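Geranylgeranyl pyrophosphate synthetase (PDB 1WY0) probably condenses isopentenyl diphosphate with allylic diphosphates to build the 20-carbon chain of geranylgeranyl diphosphate. Local coordinates at residues A[76-81]-A[179-184]; A[120-125]-A[140-145]; A[236-241]-A[260-265]; A[289-294]-A[298-303]. All coordinates share one frame; numbering follows the deposited sequence.

Contact 1. Residues A[76-81]-A[179-184]; sequences ELIHNY and GALFEA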
# COMPACT_ATOMS: atom_id res chain seq x y z
N GLU A 76 -4.37 -8.26 10.63
CA GLU A 76 -5.21 -9.05 9.73
C GLU A 76 -5.50 -8.27 8.46
O GLU A 76 -5.68 -8.85 7.40
CB GLU A 76 -6.53 -9.45 10.40
CG GLU A 76 -7.44 -10.34 9.53
CD GLU A 76 -6.83 -11.70 9.17
OE1 GLU A 76 -5.69 -11.99 9.57
OE2 GLU A 76 -7.50 -12.49 8.47
N LEU A 77 -5.56 -6.95 8.58
CA LEU A 77 -5.80 -6.10 7.42
C LEU A 77 -4.56 -6.14 6.53
O LEU A 77 -4.66 -6.20 5.30
CB LEU A 77 -6.10 -4.66 7.86
CG LEU A 77 -7.49 -4.52 8.49
CD1 LEU A 77 -7.73 -3.07 8.94
CD2 LEU A 77 -8.54 -4.96 7.47
N ILE A 78 -3.39 -6.13 7.15
CA ILE A 78 -2.15 -6.18 6.39
C ILE A 78 -2.05 -7.51 5.67
O ILE A 78 -1.70 -7.56 4.50
CB ILE A 78 -0.92 -5.99 7.30
CG1 ILE A 78 -0.75 -4.51 7.62
CG2 ILE A 78 0.34 -6.54 6.61
CD1 ILE A 78 0.48 -4.16 8.43
N HIS A 79 -2.37 -8.59 6.37
CA HIS A 79 -2.34 -9.92 5.77
C HIS A 79 -3.27 -9.97 4.55
O HIS A 79 -2.92 -10.52 3.51
CB HIS A 79 -2.77 -10.99 6.79
CG HIS A 79 -3.03 -12.34 6.19
ND1 HIS A 79 -2.04 -13.11 5.60
CD2 HIS A 79 -4.17 -13.07 6.07
CE1 HIS A 79 -2.55 -14.24 5.16
NE2 HIS A 79 -3.84 -14.24 5.43
N ASN A 80 -4.46 -9.39 4.70
CA ASN A 80 -5.42 -9.40 3.60
C ASN A 80 -4.98 -8.59 2.40
O ASN A 80 -5.16 -9.01 1.27
CB ASN A 80 -6.79 -8.93 4.10
CG ASN A 80 -7.63 -10.07 4.64
OD1 ASN A 80 -8.00 -10.98 3.90
ND2 ASN A 80 -7.90 -10.04 5.94
N TYR A 81 -4.39 -7.43 2.64
CA TYR A 81 -3.91 -6.62 1.52
C TYR A 81 -2.80 -7.37 0.76
O TYR A 81 -2.69 -7.23 -0.46
CB TYR A 81 -3.39 -5.26 2.02
CG TYR A 81 -1.93 -5.00 1.74
CD1 TYR A 81 -0.95 -5.25 2.70
CD2 TYR A 81 -1.52 -4.45 0.52
CE1 TYR A 81 0.39 -4.96 2.47
CE2 TYR A 81 -0.17 -4.15 0.27
CZ TYR A 81 0.77 -4.41 1.25
OH TYR A 81 2.09 -4.07 1.04
N GLY A 179 7.02 -15.33 7.54
CA GLY A 179 7.57 -15.34 8.90
C GLY A 179 7.43 -13.99 9.61
O GLY A 179 7.06 -13.90 10.77
N ALA A 180 7.78 -12.91 8.88
CA ALA A 180 7.82 -11.59 9.50
C ALA A 180 6.49 -11.22 10.17
O ALA A 180 6.44 -10.79 11.32
CB ALA A 180 8.16 -10.56 8.42
N LEU A 181 5.40 -11.35 9.40
CA LEU A 181 4.10 -10.94 9.93
C LEU A 181 3.65 -11.82 11.10
O LEU A 181 2.94 -11.38 12.00
CB LEU A 181 3.07 -11.02 8.79
CG LEU A 181 1.81 -10.20 9.09
CD1 LEU A 181 2.12 -8.72 9.34
CD2 LEU A 181 0.80 -10.24 7.94
N PHE A 182 4.06 -13.07 11.05
CA PHE A 182 3.68 -13.98 12.12
C PHE A 182 4.43 -13.57 13.37
O PHE A 182 3.85 -13.47 14.44
CB PHE A 182 4.00 -15.43 11.75
CG PHE A 182 2.82 -16.35 11.87
CD1 PHE A 182 1.95 -16.53 10.80
CD2 PHE A 182 2.56 -17.01 13.07
CE1 PHE A 182 0.84 -17.35 10.92
CE2 PHE A 182 1.44 -17.83 13.20
CZ PHE A 182 0.58 -18.00 12.12
N GLU A 183 5.72 -13.31 13.21
CA GLU A 183 6.54 -12.89 14.34
C GLU A 183 5.96 -11.61 14.94
O GLU A 183 5.86 -11.47 16.16
CB GLU A 183 7.97 -12.63 13.89
CG GLU A 183 8.80 -11.85 14.89
CD GLU A 183 10.20 -11.60 14.41
OE1 GLU A 183 10.54 -10.43 14.21
OE2 GLU A 183 10.96 -12.56 14.21
N ALA A 184 5.58 -10.67 14.07
CA ALA A 184 5.02 -9.41 14.50
C ALA A 184 3.74 -9.61 15.30
O ALA A 184 3.46 -8.86 16.22
CB ALA A 184 4.74 -8.53 13.30

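Contact 2. Residues A[120-125]-A[140-145]; sequences KAFEAV and EVIVKA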
# COMPACT_ATOMS: atom_id res chain seq x y z
N LYS A 120 -5.97 1.02 5.91
CA LYS A 120 -6.81 0.91 7.11
C LYS A 120 -6.12 0.10 8.22
O LYS A 120 -6.39 0.27 9.40
CB LYS A 120 -8.12 0.23 6.71
CG LYS A 120 -8.95 1.09 5.76
CD LYS A 120 -10.14 1.75 6.47
CE LYS A 120 -10.91 2.71 5.55
NZ LYS A 120 -11.85 3.50 6.34
N ALA A 121 -5.11 -0.71 7.92
CA ALA A 121 -4.33 -1.35 8.96
C ALA A 121 -3.73 -0.28 9.88
O ALA A 121 -3.70 -0.45 11.10
CB ALA A 121 -3.23 -2.19 8.33
N PHE A 122 -3.24 0.80 9.29
CA PHE A 122 -2.66 1.86 10.10
C PHE A 122 -3.75 2.72 10.73
O PHE A 122 -3.56 3.34 11.77
CB PHE A 122 -1.77 2.71 9.21
CG PHE A 122 -0.48 1.99 8.92
CD1 PHE A 122 0.53 1.99 9.87
CD2 PHE A 122 -0.32 1.33 7.72
CE1 PHE A 122 1.72 1.32 9.61
CE2 PHE A 122 0.88 0.65 7.46
CZ PHE A 122 1.90 0.65 8.41
N GLU A 123 -4.94 2.77 10.14
CA GLU A 123 -5.95 3.51 10.84
C GLU A 123 -6.38 2.71 12.04
O GLU A 123 -6.71 3.26 13.08
CB GLU A 123 -7.14 3.70 9.92
CG GLU A 123 -8.12 4.72 10.49
CD GLU A 123 -9.48 4.53 9.87
OE1 GLU A 123 -9.56 4.30 8.67
OE2 GLU A 123 -10.47 4.65 10.59
N ALA A 124 -6.28 1.39 11.95
CA ALA A 124 -6.55 0.50 13.08
C ALA A 124 -5.47 0.69 14.15
O ALA A 124 -5.76 0.69 15.34
CB ALA A 124 -6.57 -0.95 12.62
N VAL A 125 -4.22 0.83 13.72
CA VAL A 125 -3.12 1.04 14.65
C VAL A 125 -3.33 2.33 15.44
O VAL A 125 -3.07 2.37 16.63
CB VAL A 125 -1.77 1.14 13.91
CG1 VAL A 125 -0.68 1.55 14.88
CG2 VAL A 125 -1.43 -0.20 13.28
N GLU A 140 6.07 0.64 15.04
CA GLU A 140 7.38 0.33 14.49
C GLU A 140 7.64 -1.15 14.22
O GLU A 140 8.47 -1.49 13.38
CB GLU A 140 8.48 0.90 15.39
CG GLU A 140 9.87 0.38 15.08
CD GLU A 140 10.98 1.21 15.72
OE1 GLU A 140 10.75 1.79 16.80
OE2 GLU A 140 12.08 1.26 15.13
N VAL A 141 6.94 -2.02 14.93
CA VAL A 141 7.09 -3.45 14.71
C VAL A 141 6.31 -3.81 13.45
O VAL A 141 6.76 -4.60 12.62
CB VAL A 141 6.49 -4.27 15.88
CG1 VAL A 141 6.19 -5.69 15.41
CG2 VAL A 141 7.45 -4.30 17.06
N ILE A 142 5.14 -3.21 13.32
CA ILE A 142 4.28 -3.46 12.18
C ILE A 142 4.89 -2.90 10.91
O ILE A 142 4.81 -3.51 9.86
CB ILE A 142 2.88 -2.87 12.44
CG1 ILE A 142 2.18 -3.69 13.54
CG2 ILE A 142 2.06 -2.86 11.16
CD1 ILE A 142 0.78 -3.19 13.94
N VAL A 143 5.54 -1.75 11.01
CA VAL A 143 6.18 -1.15 9.86
C VAL A 143 7.35 -1.99 9.38
O VAL A 143 7.49 -2.25 8.18
CB VAL A 143 6.65 0.28 10.18
CG1 VAL A 143 7.81 0.67 9.28
CG2 VAL A 143 5.49 1.25 10.00
N LYS A 144 8.20 -2.44 10.29
CA LYS A 144 9.34 -3.26 9.86
C LYS A 144 8.90 -4.59 9.27
O LYS A 144 9.55 -5.11 8.37
CB LYS A 144 10.30 -3.50 11.01
CG LYS A 144 11.23 -4.71 10.78
CD LYS A 144 12.45 -4.37 9.91
CE LYS A 144 12.14 -4.36 8.40
NZ LYS A 144 12.66 -3.10 7.76
N ALA A 145 7.81 -5.16 9.76
CA ALA A 145 7.33 -6.43 9.23
C ALA A 145 6.74 -6.15 7.85
O ALA A 145 6.86 -6.96 6.93
CB ALA A 145 6.28 -7.04 10.15

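Contact 3. Residues A[236-241]-A[260-265]; sequences SDIRKG and QRFLKI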
# COMPACT_ATOMS: atom_id res chain seq x y z
N SER A 236 0.37 -29.66 -7.51
CA SER A 236 0.03 -28.47 -8.27
C SER A 236 1.17 -27.46 -8.16
O SER A 236 1.33 -26.59 -9.01
CB SER A 236 -1.29 -27.86 -7.80
OG SER A 236 -1.27 -27.59 -6.41
N ASP A 237 1.98 -27.57 -7.10
CA ASP A 237 3.11 -26.67 -6.94
C ASP A 237 4.19 -27.06 -7.95
O ASP A 237 5.03 -26.23 -8.32
CB ASP A 237 3.69 -26.75 -5.52
CG ASP A 237 2.86 -25.99 -4.50
OD1 ASP A 237 2.01 -25.17 -4.89
OD2 ASP A 237 3.09 -26.19 -3.29
N ILE A 238 4.18 -28.31 -8.40
CA ILE A 238 5.17 -28.76 -9.38
C ILE A 238 4.78 -28.20 -10.74
O ILE A 238 5.62 -27.72 -11.51
CB ILE A 238 5.21 -30.29 -9.50
CG1 ILE A 238 5.56 -30.93 -8.16
CG2 ILE A 238 6.22 -30.70 -10.57
CD1 ILE A 238 6.95 -30.59 -7.66
N ARG A 239 3.49 -28.28 -11.03
CA ARG A 239 2.95 -27.76 -12.27
C ARG A 239 3.11 -26.24 -12.30
O ARG A 239 3.22 -25.61 -13.35
CB ARG A 239 1.46 -28.11 -12.35
CG ARG A 239 1.21 -29.62 -12.39
CD ARG A 239 0.20 -30.00 -13.48
NE ARG A 239 -0.88 -30.82 -12.93
CZ ARG A 239 -2.00 -30.18 -12.53
NH1 ARG A 239 -2.09 -28.87 -12.64
NH2 ARG A 239 -3.01 -30.88 -12.01
N LYS A 240 3.08 -25.66 -11.09
CA LYS A 240 3.23 -24.22 -10.97
C LYS A 240 4.69 -23.78 -11.10
O LYS A 240 5.01 -22.63 -11.35
CB LYS A 240 2.71 -23.81 -9.59
CG LYS A 240 1.33 -23.15 -9.66
CD LYS A 240 0.48 -23.47 -8.43
CE LYS A 240 0.86 -22.62 -7.21
NZ LYS A 240 0.43 -23.30 -5.99
N GLY A 241 5.59 -24.75 -10.89
CA GLY A 241 6.99 -24.39 -10.78
C GLY A 241 7.20 -23.47 -9.58
O GLY A 241 7.90 -22.46 -9.65
N GLN A 260 18.07 -31.94 -14.76
CA GLN A 260 17.64 -31.58 -16.11
C GLN A 260 16.30 -32.20 -16.49
O GLN A 260 15.49 -31.58 -17.17
CB GLN A 260 18.70 -32.00 -17.14
CG GLN A 260 20.08 -31.42 -16.88
CD GLN A 260 20.06 -29.91 -16.76
OE1 GLN A 260 19.64 -29.21 -17.68
NE2 GLN A 260 20.50 -29.40 -15.61
N ARG A 261 16.08 -33.43 -16.06
CA ARG A 261 14.78 -34.03 -16.35
C ARG A 261 13.67 -33.37 -15.53
O ARG A 261 12.56 -33.10 -15.99
CB ARG A 261 14.88 -35.52 -16.02
CG ARG A 261 13.59 -36.29 -16.29
CD ARG A 261 12.99 -35.94 -17.65
NE ARG A 261 11.83 -36.80 -17.93
CZ ARG A 261 11.01 -36.43 -18.93
NH1 ARG A 261 11.27 -35.34 -19.63
NH2 ARG A 261 9.92 -37.15 -19.19
N PHE A 262 13.99 -33.14 -14.24
CA PHE A 262 13.05 -32.46 -13.37
C PHE A 262 12.63 -31.10 -13.94
O PHE A 262 11.50 -30.65 -13.82
CB PHE A 262 13.74 -32.27 -12.02
CG PHE A 262 12.78 -31.64 -11.05
CD1 PHE A 262 11.79 -32.41 -10.46
CD2 PHE A 262 12.95 -30.31 -10.69
CE1 PHE A 262 10.97 -31.85 -9.50
CE2 PHE A 262 12.12 -29.76 -9.72
CZ PHE A 262 11.13 -30.52 -9.12
N LEU A 263 13.62 -30.41 -14.54
CA LEU A 263 13.36 -29.07 -15.06
C LEU A 263 12.46 -29.09 -16.30
O LEU A 263 11.71 -28.16 -16.58
CB LEU A 263 14.69 -28.40 -15.38
CG LEU A 263 15.23 -27.59 -14.20
CD1 LEU A 263 16.47 -26.77 -14.57
CD2 LEU A 263 14.21 -26.60 -13.64
N LYS A 264 12.57 -30.17 -17.08
CA LYS A 264 11.67 -30.30 -18.21
C LYS A 264 10.21 -30.34 -17.74
O LYS A 264 9.33 -29.66 -18.26
CB LYS A 264 12.01 -31.58 -18.97
CG LYS A 264 13.11 -31.37 -20.01
CD LYS A 264 13.12 -32.46 -21.08
CE LYS A 264 14.24 -33.48 -20.86
NZ LYS A 264 13.86 -34.75 -21.45
N ILE A 265 9.97 -31.18 -16.71
CA ILE A 265 8.61 -31.39 -16.25
C ILE A 265 8.27 -30.55 -15.01
O ILE A 265 7.44 -30.92 -14.19
CB ILE A 265 8.43 -32.87 -15.92
CG1 ILE A 265 9.47 -33.30 -14.87
CG2 ILE A 265 8.66 -33.72 -17.18
CD1 ILE A 265 9.39 -34.79 -14.56

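Contact 4. Residues A[289-294]-A[298-303]; sequences EAIDLL and GSIDYA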
# COMPACT_ATOMS: atom_id res chain seq x y z
N GLU A 289 6.49 -38.44 -11.87
CA GLU A 289 7.90 -38.62 -12.15
C GLU A 289 8.71 -37.54 -11.44
O GLU A 289 9.86 -37.76 -11.06
CB GLU A 289 8.18 -38.56 -13.66
CG GLU A 289 9.66 -38.39 -13.99
CD GLU A 289 9.98 -38.49 -15.48
OE1 GLU A 289 9.06 -38.31 -16.32
OE2 GLU A 289 11.16 -38.73 -15.80
N ALA A 290 8.11 -36.36 -11.26
CA ALA A 290 8.76 -35.23 -10.59
C ALA A 290 8.79 -35.44 -9.08
O ALA A 290 9.78 -35.13 -8.42
CB ALA A 290 8.05 -33.93 -10.93
N ILE A 291 7.70 -35.95 -8.53
CA ILE A 291 7.66 -36.20 -7.10
C ILE A 291 8.61 -37.35 -6.76
O ILE A 291 9.23 -37.36 -5.69
CB ILE A 291 6.23 -36.53 -6.65
CG1 ILE A 291 5.38 -35.27 -6.76
CG2 ILE A 291 6.23 -37.09 -5.23
CD1 ILE A 291 3.92 -35.44 -6.39
N ASP A 292 8.75 -38.30 -7.68
CA ASP A 292 9.65 -39.42 -7.47
C ASP A 292 11.10 -38.94 -7.44
O ASP A 292 11.93 -39.44 -6.67
CB ASP A 292 9.48 -40.46 -8.57
CG ASP A 292 8.23 -41.29 -8.39
OD1 ASP A 292 7.72 -41.37 -7.25
OD2 ASP A 292 7.76 -41.88 -9.39
N LEU A 293 11.41 -37.96 -8.28
CA LEU A 293 12.75 -37.41 -8.34
C LEU A 293 13.08 -36.74 -7.01
O LEU A 293 14.20 -36.81 -6.54
CB LEU A 293 12.87 -36.39 -9.47
CG LEU A 293 13.18 -37.01 -10.83
CD1 LEU A 293 13.25 -35.93 -11.90
CD2 LEU A 293 14.50 -37.76 -10.74
N LEU A 294 12.08 -36.10 -6.41
CA LEU A 294 12.24 -35.42 -5.13
C LEU A 294 12.45 -36.40 -3.97
O LEU A 294 13.23 -36.13 -3.05
CB LEU A 294 11.01 -34.56 -4.85
CG LEU A 294 10.70 -33.41 -5.82
CD1 LEU A 294 9.43 -32.71 -5.38
CD2 LEU A 294 11.87 -32.44 -5.86
N GLY A 298 15.30 -37.49 -0.75
CA GLY A 298 14.83 -37.20 0.61
C GLY A 298 14.33 -35.76 0.76
O GLY A 298 14.04 -35.27 1.85
N SER A 299 14.22 -35.05 -0.35
CA SER A 299 13.79 -33.65 -0.32
C SER A 299 12.48 -33.39 0.42
O SER A 299 12.40 -32.47 1.22
CB SER A 299 13.70 -33.11 -1.75
OG SER A 299 14.99 -33.08 -2.36
N ILE A 300 11.45 -34.19 0.17
CA ILE A 300 10.19 -33.96 0.87
C ILE A 300 10.39 -34.17 2.38
O ILE A 300 10.09 -33.29 3.18
CB ILE A 300 9.07 -34.88 0.36
CG1 ILE A 300 8.83 -34.66 -1.13
CG2 ILE A 300 7.79 -34.57 1.12
CD1 ILE A 300 7.68 -35.47 -1.73
N ASP A 301 10.90 -35.34 2.75
CA ASP A 301 11.16 -35.67 4.15
C ASP A 301 12.02 -34.58 4.80
O ASP A 301 11.78 -34.15 5.93
CB ASP A 301 11.87 -37.03 4.22
CG ASP A 301 11.43 -37.86 5.40
OD1 ASP A 301 11.88 -37.59 6.54
OD2 ASP A 301 10.62 -38.80 5.19
N TYR A 302 13.03 -34.12 4.07
CA TYR A 302 13.92 -33.07 4.56
C TYR A 302 13.12 -31.86 5.04
O TYR A 302 13.27 -31.42 6.17
CB TYR A 302 14.87 -32.62 3.45
CG TYR A 302 15.63 -31.35 3.78
CD1 TYR A 302 16.78 -31.37 4.57
CD2 TYR A 302 15.18 -30.11 3.31
CE1 TYR A 302 17.46 -30.19 4.88
CE2 TYR A 302 15.85 -28.94 3.61
CZ TYR A 302 16.99 -28.98 4.40
OH TYR A 302 17.62 -27.81 4.73
N ALA A 303 12.28 -31.32 4.15
CA ALA A 303 11.46 -30.15 4.48
C ALA A 303 10.50 -30.43 5.63
O ALA A 303 10.24 -29.56 6.47
CB ALA A 303 10.68 -29.70 3.24

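Contact 1. Residues A[76-81]-A[179-184]
E76 O, in the same turn as the I78 and H79 that meet L181, takes two bonds from N80. N80 N reaches E76 O at 3.0 Å as the ordinary helix bond. N80 ND2 reaches E76 O at 2.9 Å from the opposite face of the carbonyl plane. The side-chain bond is bent, with 132° at the hydrogen, and its donor stands above the carbonyl plane. It folds the N80 amide back over its own helix. E76 also forms a salt bridge with R48.

The contact across the segments is apolar and small. L181 reaches over from 179-184 with CG anti to its backbone N (chi1 -162°), and its forked end does the touching. L181 CD1 lies 3.9 Å from I78 CG2. The other methyl, CD2, is almost as close to that I78 methyl. L181 CD2 also sits 3.8 Å from H79 CA and 3.8 Å from H79 CB. The leucine thus rests against the root of the histidine, and the imidazole takes no part. The I78 and L181 side chains run at a slant to one another.

Other helices complete the packing. I78 also touches A121 and I142, and L181 touches R50. Further along the first segment, Y81 stacks on F118 and, with C150, forms the site of a bound mercury ion. This is helix packing in the core of an all-alpha polyprenyl synthase fold. Helix 69-90 runs on into a DDxxD sequence, the first aspartate-rich motif, whose aspartates in this family coordinate the magnesium ions that hold the allylic diphosphate.

Contact 2. Residues A[120-125]-A[140-145]
V125 and I142 supply one of the apolar contacts between these two helices. They reach toward each other tip to tip, with V125 CG2 3.8 Å from I142 CD1. The I142 CD1 end gets there on an extended branch, because CG1 is anti to the carbonyl carbon and chi2 is 178°.

The aromatic contact belongs to F122. Its ring meets V143 at the edge, near the ring plane, where F122 CE1 lies 3.8 Å from V143 CG2. The two side chains cross at about a right angle. I142 CG2 comes near F122 CZ only loosely, at 4.5 Å.

The salt bridge lies within the first helix. K120 NZ and E123 OE1 form a long, weak pair at 3.4 Å. K120 NZ also bonds to L25 O, and E123 has a second partner in R127.

The short helix segments are antiparallel, at 163°, and their axes come no nearer than 11.7 Å, so side chains span the gap. F122 stacks on F122 of the second subunit, and V143 packs on E123 of that subunit. The pair is therefore an antiparallel helix packing at the dimer interface of an all-alpha prenyl synthase fold.

Contact 3. Residues A[236-241]-A[260-265]
I238 makes both direct contacts, using a different branch for each. I238 CG2 lies 3.8 Å from I265 O, a van der Waals touch on a backbone carbonyl. I238 CD1 comes 4.4 Å from F262 CZ, at a slant to the ring. The second torsion, chi2 -64°, bends CD1 away from an extended chain. F262 reaches back with CG anti to the backbone N, which brings the far end of its ring to the isoleucine.

The next shell holds these groups in place. The F262 ring stacks on F266 and also meets the rings of F250 and F251. Backbone hydrogen bonds join I238 to G267, just past the end of the second segment. I265 CG2 lies over one face of the R261 guanidinium, 3.9 Å above the plane and offset toward the rim. R261 in turn forms a salt bridge with E289.

The short helix 236-240 is closed by a Schellman motif with G241, at positive phi, as its C-prime residue; its inner bond, G241 N to I238 O, is weak. A salt bridge of 2.7 Å ties K240 NZ to D237 OD1 in this last turn. D237 N also bonds to D222.

Helix 236-240 and the end of helix 256-264 thus meet through one isoleucine. I238 also packs on A290 of helix 283-296 and on L223 of helix 197-224, and F262 packs on L293 of helix 283-296.

Contact 4. Residues A[289-294]-A[298-303]
A Schellman motif joins L294 to S299, ending helix 283-296 just as helix 299-315 begins. S299 N donates to L294 O at 3.1 Å, with 136° at the hydrogen. The inner bond of the motif runs from G298 N to K295 O. G298 is the C-prime residue, with phi 71°, and it is also the N-cap of the next helix. One glycine therefore ends one helix and starts the other.

The S299 side chain follows its own N toward the same carbonyl, and CB lies 3.3 Å from L294 O. Its hydroxyl OG hydrogen-bonds to H249 ND1 instead.

Apolar contacts lie beside the turn. L294 CB is 4.3 Å from I300 CG1. Further out, I300 CD1 meets I291 CG2 at 4.1 Å. I300 CG1 is anti to the carbonyl carbon and the chain is extended beyond it, which carries CD1 across to the earlier helix.

The two helix segments make an angle of 64°, with axes 10.1 Å apart at closest. L294 and S299 also pack on F250 of helix 245-253. L294 touches L223 and I300 touches I224, both of helix 197-224, while helix 256-264 adds F262 against L294.

How the contacts relate
All four contacts are buried, but at different depths. Contact 1 lies about 7 Å from the chain centre and contact 2 about 17 Å. Contacts 3 and 4 lie 23 to 24 Å out, away from the second subunit. Contacts 1 and 2 touch: I78 CD1 is 3.4 Å from I142 CG2, so they share one apolar layer. Contacts 3 and 4 also touch, but add charge: R261 NE bonds E289 OE2 at 3.0 Å. The inner pair joins long helices by apolar contacts, almost all between side chains. In the outer pair, helix ends and backbone carbonyls matter more. Contacts 2 and 3 lie on opposite sides of the chain centre.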